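Local coordinates for protein glucosamine kinase (Streptacidiphilus jiangxiensis, PDB 6HWJ) that catalyses the magnesium-dependent transfer of phosphate from ATP to D-glucosamine, giving D-glucosamine 6-phosphate, and acts less well on glucose, at residues 146-155 with 315-323; 225-234 with 294-302. All blocks are in the same frame, centred on the assembly; numbering follows the deposited sequence.

Contact 1 of 2, residues 146-155 with 315-323; sequences SPAAQRIAAL and VVDFDGNPV. With MG (magnesium ion), chain F; MG (magnesium ion), chain C.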
loop_
_atom_site.group_PDB
_atom_site.type_symbol
_atom_site.label_atom_id
_atom_site.label_comp_id
_atom_site.label_asym_id
_atom_site.label_seq_id
_atom_site.Cartn_x
_atom_site.Cartn_y
_atom_site.Cartn_z
ATOM N N SER A 146 -9.288 3.430 4.234
ATOM C CA SER A 146 -7.878 3.119 4.238
ATOM C C SER A 146 -7.389 2.920 5.668
ATOM O O SER A 146 -7.701 3.742 6.549
ATOM C CB SER A 146 -7.066 4.241 3.580
ATOM O OG SER A 146 -5.716 3.979 3.791
ATOM N N PRO A 147 -6.619 1.869 5.945
ATOM C CA PRO A 147 -6.012 1.727 7.273
ATOM C C PRO A 147 -4.656 2.403 7.425
ATOM O O PRO A 147 -3.985 2.159 8.438
ATOM C CB PRO A 147 -5.861 0.212 7.392
ATOM C CG PRO A 147 -5.478 -0.190 5.980
ATOM C CD PRO A 147 -6.327 0.710 5.085
ATOM N N ALA A 148 -4.227 3.203 6.449
ATOM C CA ALA A 148 -2.855 3.710 6.459
ATOM C C ALA A 148 -2.505 4.416 7.769
ATOM O O ALA A 148 -1.380 4.310 8.255
ATOM C CB ALA A 148 -2.634 4.645 5.268
ATOM N N ALA A 149 -3.458 5.138 8.363
ATOM C CA ALA A 149 -3.174 5.828 9.617
ATOM C C ALA A 149 -2.911 4.840 10.755
ATOM O O ALA A 149 -2.045 5.076 11.614
ATOM C CB ALA A 149 -4.339 6.740 10.002
ATOM N N GLN A 150 -3.662 3.747 10.795
ATOM C CA GLN A 150 -3.448 2.746 11.841
ATOM C C GLN A 150 -2.142 1.993 11.617
ATOM O O GLN A 150 -1.452 1.641 12.573
ATOM C CB GLN A 150 -4.622 1.773 11.896
ATOM C CG GLN A 150 -5.900 2.379 12.456
ATOM C CD GLN A 150 -6.502 3.437 11.549
ATOM O OE1 GLN A 150 -6.588 3.255 10.335
ATOM N NE2 GLN A 150 -6.918 4.559 12.139
ATOM N N ARG A 151 -1.795 1.725 10.358
ATOM C CA ARG A 151 -0.537 1.044 10.067
ATOM C C ARG A 151 0.661 1.912 10.439
ATOM O O ARG A 151 1.576 1.458 11.138
ATOM C CB ARG A 151 -0.474 0.667 8.584
ATOM C CG ARG A 151 -1.602 -0.266 8.135
ATOM C CD ARG A 151 -1.502 -1.654 8.706
ATOM N NE ARG A 151 -2.680 -2.446 8.338
ATOM C CZ ARG A 151 -3.872 -2.354 8.932
ATOM N NH1 ARG A 151 -4.062 -1.531 9.941
ATOM N NH2 ARG A 151 -4.874 -3.090 8.514
ATOM N N ILE A 152 0.671 3.169 9.979
ATOM C CA ILE A 152 1.811 4.041 10.231
ATOM C C ILE A 152 1.990 4.277 11.723
ATOM O O ILE A 152 3.105 4.204 12.252
ATOM C CB ILE A 152 1.650 5.367 9.453
ATOM C CG1 ILE A 152 1.759 5.098 7.947
ATOM C CG2 ILE A 152 2.733 6.357 9.885
ATOM C CD1 ILE A 152 1.339 6.255 7.057
ATOM N N ALA A 153 0.887 4.570 12.429
ATOM C CA ALA A 153 0.979 4.787 13.872
ATOM C C ALA A 153 1.480 3.543 14.601
ATOM O O ALA A 153 2.342 3.633 15.489
ATOM C CB ALA A 153 -0.382 5.224 14.424
ATOM N N ALA A 154 0.967 2.368 14.240
ATOM C CA ALA A 154 1.425 1.148 14.892
ATOM C C ALA A 154 2.916 0.937 14.670
ATOM O O ALA A 154 3.646 0.540 15.591
ATOM C CB ALA A 154 0.628 -0.061 14.374
ATOM N N LEU A 155 3.389 1.182 13.451
ATOM C CA LEU A 155 4.808 1.019 13.157
ATOM C C LEU A 155 5.660 1.996 13.972
ATOM O O LEU A 155 6.646 1.601 14.606
ATOM C CB LEU A 155 5.037 1.219 11.649
ATOM C CG LEU A 155 4.407 0.115 10.788
ATOM C CD1 LEU A 155 4.364 0.513 9.319
ATOM C CD2 LEU A 155 5.188 -1.171 10.969
ATOM N N VAL A 315 9.582 1.450 3.478
ATOM C CA VAL A 315 8.346 0.907 2.915
ATOM C C VAL A 315 7.292 2.006 2.913
ATOM O O VAL A 315 7.229 2.844 3.833
ATOM C CB VAL A 315 7.880 -0.341 3.681
ATOM C CG1 VAL A 315 7.713 -0.054 5.151
ATOM C CG2 VAL A 315 6.532 -0.854 3.078
ATOM N N VAL A 316 6.484 2.043 1.850
ATOM C CA VAL A 316 5.408 3.021 1.723
ATOM C C VAL A 316 4.142 2.316 1.251
ATOM O O VAL A 316 4.148 1.114 0.986
ATOM C CB VAL A 316 5.774 4.157 0.757
ATOM C CG1 VAL A 316 6.996 4.896 1.244
ATOM C CG2 VAL A 316 6.041 3.596 -0.626
ATOM N N ASP A 317 3.044 3.086 1.169
ATOM C CA ASP A 317 1.786 2.650 0.534
ATOM C C ASP A 317 1.033 1.650 1.407
ATOM O O ASP A 317 1.020 0.451 1.120
ATOM C CB ASP A 317 2.103 2.052 -0.842
ATOM C CG ASP A 317 0.883 2.021 -1.772
ATOM O OD1 ASP A 317 -0.256 2.100 -1.274
ATOM O OD2 ASP A 317 1.090 1.914 -3.009
ATOM N N PHE A 318 0.368 2.143 2.456
ATOM C CA PHE A 318 -0.335 1.308 3.417
ATOM C C PHE A 318 -1.863 1.365 3.288
ATOM O O PHE A 318 -2.572 1.074 4.263
ATOM C CB PHE A 318 0.079 1.710 4.826
ATOM C CG PHE A 318 1.439 1.183 5.226
ATOM C CD1 PHE A 318 1.581 -0.115 5.662
ATOM C CD2 PHE A 318 2.559 1.989 5.148
ATOM C CE1 PHE A 318 2.820 -0.609 6.027
ATOM C CE2 PHE A 318 3.798 1.502 5.506
ATOM C CZ PHE A 318 3.926 0.206 5.947
ATOM N N ASP A 319 -2.372 1.707 2.101
ATOM C CA ASP A 319 -3.813 1.810 1.887
ATOM C C ASP A 319 -4.501 0.457 1.764
ATOM O O ASP A 319 -5.734 0.398 1.827
ATOM C CB ASP A 319 -4.103 2.605 0.609
ATOM C CG ASP A 319 -3.826 4.074 0.766
ATOM O OD1 ASP A 319 -3.912 4.579 1.903
ATOM O OD2 ASP A 319 -3.524 4.727 -0.254
ATOM N N GLY A 320 -3.748 -0.618 1.565
ATOM C CA GLY A 320 -4.321 -1.942 1.413
ATOM C C GLY A 320 -4.377 -2.416 -0.031
ATOM O O GLY A 320 -4.012 -1.720 -0.978
ATOM N N ASN A 321 -4.877 -3.640 -0.185
ATOM C CA ASN A 321 -4.929 -4.294 -1.494
ATOM C C ASN A 321 -5.985 -3.642 -2.374
ATOM O O ASN A 321 -7.178 -3.706 -2.043
ATOM C CB ASN A 321 -5.225 -5.776 -1.305
ATOM C CG ASN A 321 -5.210 -6.542 -2.608
ATOM O OD1 ASN A 321 -4.943 -5.982 -3.666
ATOM N ND2 ASN A 321 -5.490 -7.841 -2.532
ATOM N N PRO A 322 -5.604 -3.013 -3.492
ATOM C CA PRO A 322 -6.577 -2.248 -4.275
ATOM C C PRO A 322 -7.572 -3.100 -5.050
ATOM O O PRO A 322 -8.536 -2.534 -5.595
ATOM C CB PRO A 322 -5.696 -1.429 -5.234
ATOM C CG PRO A 322 -4.464 -2.257 -5.394
ATOM C CD PRO A 322 -4.246 -2.950 -4.074
ATOM N N VAL A 323 -7.381 -4.417 -5.119
ATOM C CA VAL A 323 -8.360 -5.274 -5.773
ATOM C C VAL A 323 -9.479 -5.701 -4.830
ATOM O O VAL A 323 -10.540 -6.133 -5.299
ATOM C CB VAL A 323 -7.693 -6.526 -6.377
ATOM C CG1 VAL A 323 -6.497 -6.127 -7.228
ATOM C CG2 VAL A 323 -7.298 -7.502 -5.289
HETATM MG MG MG F . -2.107 2.211 -2.445
HETATM MG MG MG C . 2.829 1.847 -4.323
HETATM O O HOH W 1 -1.096 1.481 -4.176
HETATM O O HOH W 2 -1.859 0.079 -1.978
HETATM O O HOH W 3 4.529 1.584 -5.712
HETATM O O HOH W 4 4.061 3.306 -3.598
HETATM O O HOH W 5 2.373 3.513 -5.638
#
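L155 and F318 reach for each other from opposite directions, CD1 of L155 coming to 3.4 Å from CZ at the far end of the ring. Nearer the root of the ring, CB of R151 lies 3.7 Å from CD1 of F318, and CG1 of I152 approaches the other flank at CD2. A148 completes the row with its methyl against CB of F318, so that the ring runs along one side of helix 148-157. The chi1 of F318, -77°, sets CG anti to the carbonyl carbon and turns the phenyl toward the helix. R151 uses only the base of its chain here: a bend at chi2 carries the guanidinium off, its plane 70° from that of the phenyl ring. CB of P147 rests on one guanidinium face, and NE bonds to the carbonyl O of V297.

D317-F318-D319 probably occupies the place of the DFG motif of protein kinases, with an aspartate in third position, as in aminoglycoside phosphotransferases, and the helix packed on its phenylalanine probably corresponds to their helix αC. The central phenylalanine faces the helix while the first aspartate turns away to the metals. OD1 and OD2 of D317 each bind a different magnesium ion, both at 2.2 Å; Q305 joins OD2 on its ion, and a water bound to the other ion also donates to OD2.

At the start of the helix, OG of S146 donates to OD1 of D319 (2.7 Å) from the anti side, 30° out of the carboxylate plane. That same OG accepts from N of A148 in an ST turn. D319 was modelled in two conformers; the bond is seen in the one described, so its permanence is doubtful. D319 is an experimentally established ligand of the second magnesium site, but in this conformer OD2 stays 3.6 Å from the nearer ion and does not coordinate it.

Contact 2 of 2, residues 225-234 with 294-302; sequences LTARMHAALA and LIDVHGDFH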
loop_
_atom_site.group_PDB
_atom_site.type_symbol
_atom_site.label_atom_id
_atom_site.label_comp_id
_atom_site.label_asym_id
_atom_site.label_seq_id
_atom_site.Cartn_x
_atom_site.Cartn_y
_atom_site.Cartn_z
ATOM N N LEU A 225 13.324 -6.438 7.143
ATOM C CA LEU A 225 12.384 -5.319 7.203
ATOM C C LEU A 225 10.952 -5.814 7.384
ATOM O O LEU A 225 10.209 -5.298 8.232
ATOM C CB LEU A 225 12.504 -4.462 5.926
ATOM C CG LEU A 225 11.561 -3.265 5.761
ATOM C CD1 LEU A 225 12.137 -2.263 4.763
ATOM C CD2 LEU A 225 10.164 -3.698 5.258
ATOM N N THR A 226 10.556 -6.814 6.600
ATOM C CA THR A 226 9.218 -7.381 6.678
ATOM C C THR A 226 8.937 -7.957 8.063
ATOM O O THR A 226 7.827 -7.803 8.585
ATOM C CB THR A 226 9.054 -8.471 5.615
ATOM O OG1 THR A 226 9.448 -7.965 4.330
ATOM C CG2 THR A 226 7.602 -8.957 5.558
ATOM N N ALA A 227 9.936 -8.602 8.675
ATOM C CA ALA A 227 9.760 -9.166 10.012
ATOM C C ALA A 227 9.633 -8.079 11.071
ATOM O O ALA A 227 8.789 -8.177 11.980
ATOM C CB ALA A 227 10.922 -10.106 10.354
ATOM N N ARG A 228 10.454 -7.032 10.975
ATOM C CA ARG A 228 10.324 -5.897 11.882
ATOM C C ARG A 228 8.958 -5.230 11.719
ATOM O O ARG A 228 8.327 -4.824 12.708
ATOM C CB ARG A 228 11.441 -4.884 11.624
ATOM C CG ARG A 228 12.842 -5.382 11.982
ATOM C CD ARG A 228 13.910 -4.407 11.471
ATOM N NE ARG A 228 15.241 -4.798 11.950
ATOM C CZ ARG A 228 16.378 -4.238 11.543
ATOM N NH1 ARG A 228 16.366 -3.274 10.626
ATOM N NH2 ARG A 228 17.532 -4.652 12.043
ATOM N N MET A 229 8.521 -5.064 10.474
ATOM C CA MET A 229 7.207 -4.491 10.187
ATOM C C MET A 229 6.099 -5.332 10.822
ATOM O O MET A 229 5.250 -4.805 11.559
ATOM C CB MET A 229 7.024 -4.388 8.667
ATOM C CG MET A 229 5.727 -3.731 8.215
ATOM S SD MET A 229 5.592 -3.720 6.396
ATOM C CE MET A 229 5.142 -5.424 6.086
ATOM N N HIS A 230 6.119 -6.654 10.588
ATOM C CA HIS A 230 5.057 -7.503 11.129
ATOM C C HIS A 230 5.075 -7.539 12.654
ATOM O O HIS A 230 4.021 -7.520 13.297
ATOM C CB HIS A 230 5.168 -8.920 10.562
ATOM C CG HIS A 230 4.749 -9.031 9.137
ATOM N ND1 HIS A 230 5.112 -10.093 8.335
ATOM C CD2 HIS A 230 3.989 -8.220 8.367
ATOM C CE1 HIS A 230 4.591 -9.923 7.135
ATOM N NE2 HIS A 230 3.911 -8.790 7.130
ATOM N N ALA A 231 6.259 -7.597 13.257
ATOM C CA ALA A 231 6.343 -7.628 14.711
ATOM C C ALA A 231 5.700 -6.391 15.318
ATOM O O ALA A 231 5.026 -6.475 16.348
ATOM C CB ALA A 231 7.801 -7.754 15.159
ATOM N N ALA A 232 5.900 -5.231 14.696
ATOM C CA ALA A 232 5.305 -4.006 15.201
ATOM C C ALA A 232 3.799 -3.993 14.977
ATOM O O ALA A 232 3.042 -3.594 15.866
ATOM C CB ALA A 232 5.937 -2.778 14.516
ATOM N N LEU A 233 3.349 -4.388 13.783
ATOM C CA LEU A 233 1.920 -4.403 13.502
ATOM C C LEU A 233 1.206 -5.402 14.397
ATOM O O LEU A 233 0.086 -5.149 14.866
ATOM C CB LEU A 233 1.684 -4.723 12.025
ATOM C CG LEU A 233 2.243 -3.733 11.015
ATOM C CD1 LEU A 233 2.060 -4.256 9.613
ATOM C CD2 LEU A 233 1.635 -2.327 11.143
ATOM N N ALA A 234 1.839 -6.539 14.667
ATOM C CA ALA A 234 1.197 -7.578 15.460
ATOM C C ALA A 234 0.986 -7.148 16.905
ATOM O O ALA A 234 0.189 -7.777 17.613
ATOM C CB ALA A 234 2.020 -8.870 15.423
ATOM N N LEU A 294 -4.373 -13.967 11.990
ATOM C CA LEU A 294 -4.473 -12.776 11.143
ATOM C C LEU A 294 -4.047 -11.548 11.945
ATOM O O LEU A 294 -4.430 -11.403 13.119
ATOM C CB LEU A 294 -5.893 -12.581 10.626
ATOM C CG LEU A 294 -6.592 -13.845 10.083
ATOM C CD1 LEU A 294 -8.053 -13.543 9.728
ATOM C CD2 LEU A 294 -5.822 -14.365 8.890
ATOM N N ILE A 295 -3.267 -10.674 11.308
ATOM C CA ILE A 295 -2.766 -9.445 11.918
ATOM C C ILE A 295 -2.992 -8.286 10.949
ATOM O O ILE A 295 -3.340 -8.479 9.787
ATOM C CB ILE A 295 -1.266 -9.528 12.289
ATOM C CG1 ILE A 295 -0.415 -9.798 11.055
ATOM C CG2 ILE A 295 -1.025 -10.618 13.356
ATOM C CD1 ILE A 295 1.067 -9.514 11.258
ATOM N N ASP A 296 -2.793 -7.071 11.446
ATOM C CA ASP A 296 -2.655 -5.913 10.561
ATOM C C ASP A 296 -1.448 -6.138 9.648
ATOM O O ASP A 296 -0.336 -6.385 10.133
ATOM C CB ASP A 296 -2.458 -4.632 11.386
ATOM C CG ASP A 296 -3.674 -4.277 12.240
ATOM O OD1 ASP A 296 -4.727 -4.947 12.152
ATOM O OD2 ASP A 296 -3.566 -3.327 13.033
ATOM N N VAL A 297 -1.657 -6.060 8.335
ATOM C CA VAL A 297 -0.603 -6.319 7.372
ATOM C C VAL A 297 -0.440 -5.092 6.469
ATOM O O VAL A 297 -1.237 -4.162 6.500
ATOM C CB VAL A 297 -0.862 -7.580 6.517
ATOM C CG1 VAL A 297 -0.882 -8.836 7.385
ATOM C CG2 VAL A 297 -2.156 -7.454 5.723
ATOM N N HIS A 298 0.626 -5.108 5.668
ATOM C CA HIS A 298 0.777 -4.114 4.608
ATOM C C HIS A 298 -0.319 -4.283 3.564
ATOM O O HIS A 298 -1.034 -3.326 3.229
ATOM C CB HIS A 298 2.167 -4.230 3.953
ATOM C CG HIS A 298 2.427 -3.198 2.902
ATOM N ND1 HIS A 298 1.849 -3.247 1.647
ATOM C CD2 HIS A 298 3.186 -2.063 2.927
ATOM C CE1 HIS A 298 2.239 -2.192 0.943
ATOM N NE2 HIS A 298 3.049 -1.457 1.695
ATOM N N GLY A 299 -0.453 -5.492 3.015
ATOM C CA GLY A 299 -1.598 -5.842 2.196
ATOM C C GLY A 299 -1.434 -5.596 0.713
ATOM O O GLY A 299 -2.304 -6.010 -0.063
ATOM N N ASP A 300 -0.361 -4.943 0.299
ATOM C CA ASP A 300 -0.090 -4.719 -1.123
ATOM C C ASP A 300 1.425 -4.665 -1.282
ATOM O O ASP A 300 1.991 -3.702 -1.807
ATOM C CB ASP A 300 -0.781 -3.451 -1.618
ATOM C CG ASP A 300 -0.637 -3.249 -3.119
ATOM O OD1 ASP A 300 -0.507 -4.247 -3.847
ATOM O OD2 ASP A 300 -0.643 -2.078 -3.553
ATOM N N PHE A 301 2.092 -5.706 -0.787
ATOM C CA PHE A 301 3.519 -5.675 -0.473
ATOM C C PHE A 301 4.299 -6.272 -1.628
ATOM O O PHE A 301 4.069 -7.428 -2.006
ATOM C CB PHE A 301 3.756 -6.441 0.833
ATOM C CG PHE A 301 5.075 -6.157 1.491
ATOM C CD1 PHE A 301 5.441 -4.867 1.832
ATOM C CD2 PHE A 301 5.925 -7.189 1.811
ATOM C CE1 PHE A 301 6.644 -4.620 2.446
ATOM C CE2 PHE A 301 7.140 -6.936 2.427
ATOM C CZ PHE A 301 7.488 -5.644 2.750
ATOM N N HIS A 302 5.223 -5.488 -2.180
ATOM C CA HIS A 302 6.065 -5.919 -3.292
ATOM C C HIS A 302 7.197 -4.909 -3.411
ATOM O O HIS A 302 7.210 -3.880 -2.721
ATOM C CB HIS A 302 5.257 -6.039 -4.590
ATOM C CG HIS A 302 4.570 -4.777 -4.999
ATOM N ND1 HIS A 302 5.221 -3.752 -5.635
ATOM C CD2 HIS A 302 3.277 -4.380 -4.874
ATOM C CE1 HIS A 302 4.365 -2.771 -5.885
ATOM N NE2 HIS A 302 3.177 -3.127 -5.428
HETATM O O HOH W 6 -2.286 -6.601 14.244
#
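The loop carrying H298-G299-D300, which probably corresponds to the HxD catalytic loop of kinase-like phosphotransferases, is backed by helix 212-234, and F301 buries more surface against it than any other residue of the loop. D300, which binds D-glucosamine, lies on the far side of the loop from the helix, and its backbone N donates to ND1 of H298 in the plane of the imidazole (3.1 Å). NE2 of H298 meets the carbonyl O of V316, so both ring nitrogens have a backbone partner, an arrangement that fixes the rotation of the ring.

F301 is met on two sides. M229 runs out from the helix with CG anti to the backbone N (chi1 -177°) and bends at chi3, which brings CE over one face, 4.2 Å from the ring centroid and 16° off the normal. This is a CH-pi contact, and SD, placed obliquely to the same ring, makes it Met-aromatic as well; CE also touches CB of H298. At the ring edge, near its plane, OG1 of T226 comes to 3.2 Å from CE2, though its hydrogen bond goes to the carbonyl O of L222. CD2 of L225 joins it near CZ.

Farther along, I295 sends its CD1 toward H230, whose imidazole is held from outside by Y380 and D338, and its CG2 meets CB of A234. A water links the backbones, donating to O of L233 and accepting from N of D296. Carbonyl O of D296, buried without a polar partner, sits against L233 instead, with both CB and CD1 of that leucine 3.2 Å away.

Overall arrangement
After the first strands of the N-terminal sheets the chain enters helix 148-157, the first side of contact 1, and 315-323 comes back against it, closing a long loop. Contact 2 falls wholly within that loop: helix 212-234 supplies 225-234, and after a shorter, mostly helical excursion the chain comes back at 294-302. The two are therefore nested without crossing, their centres about 10 Å apart. They also touch directly: L155 packs on M229 and L233, and R151 and V316 bond to V297 and H298. Together they join the αC-like helix, the metal-binding loop, the substrate-binding loop and the long helix behind it, bringing the magnesium and glucosamine sites close together.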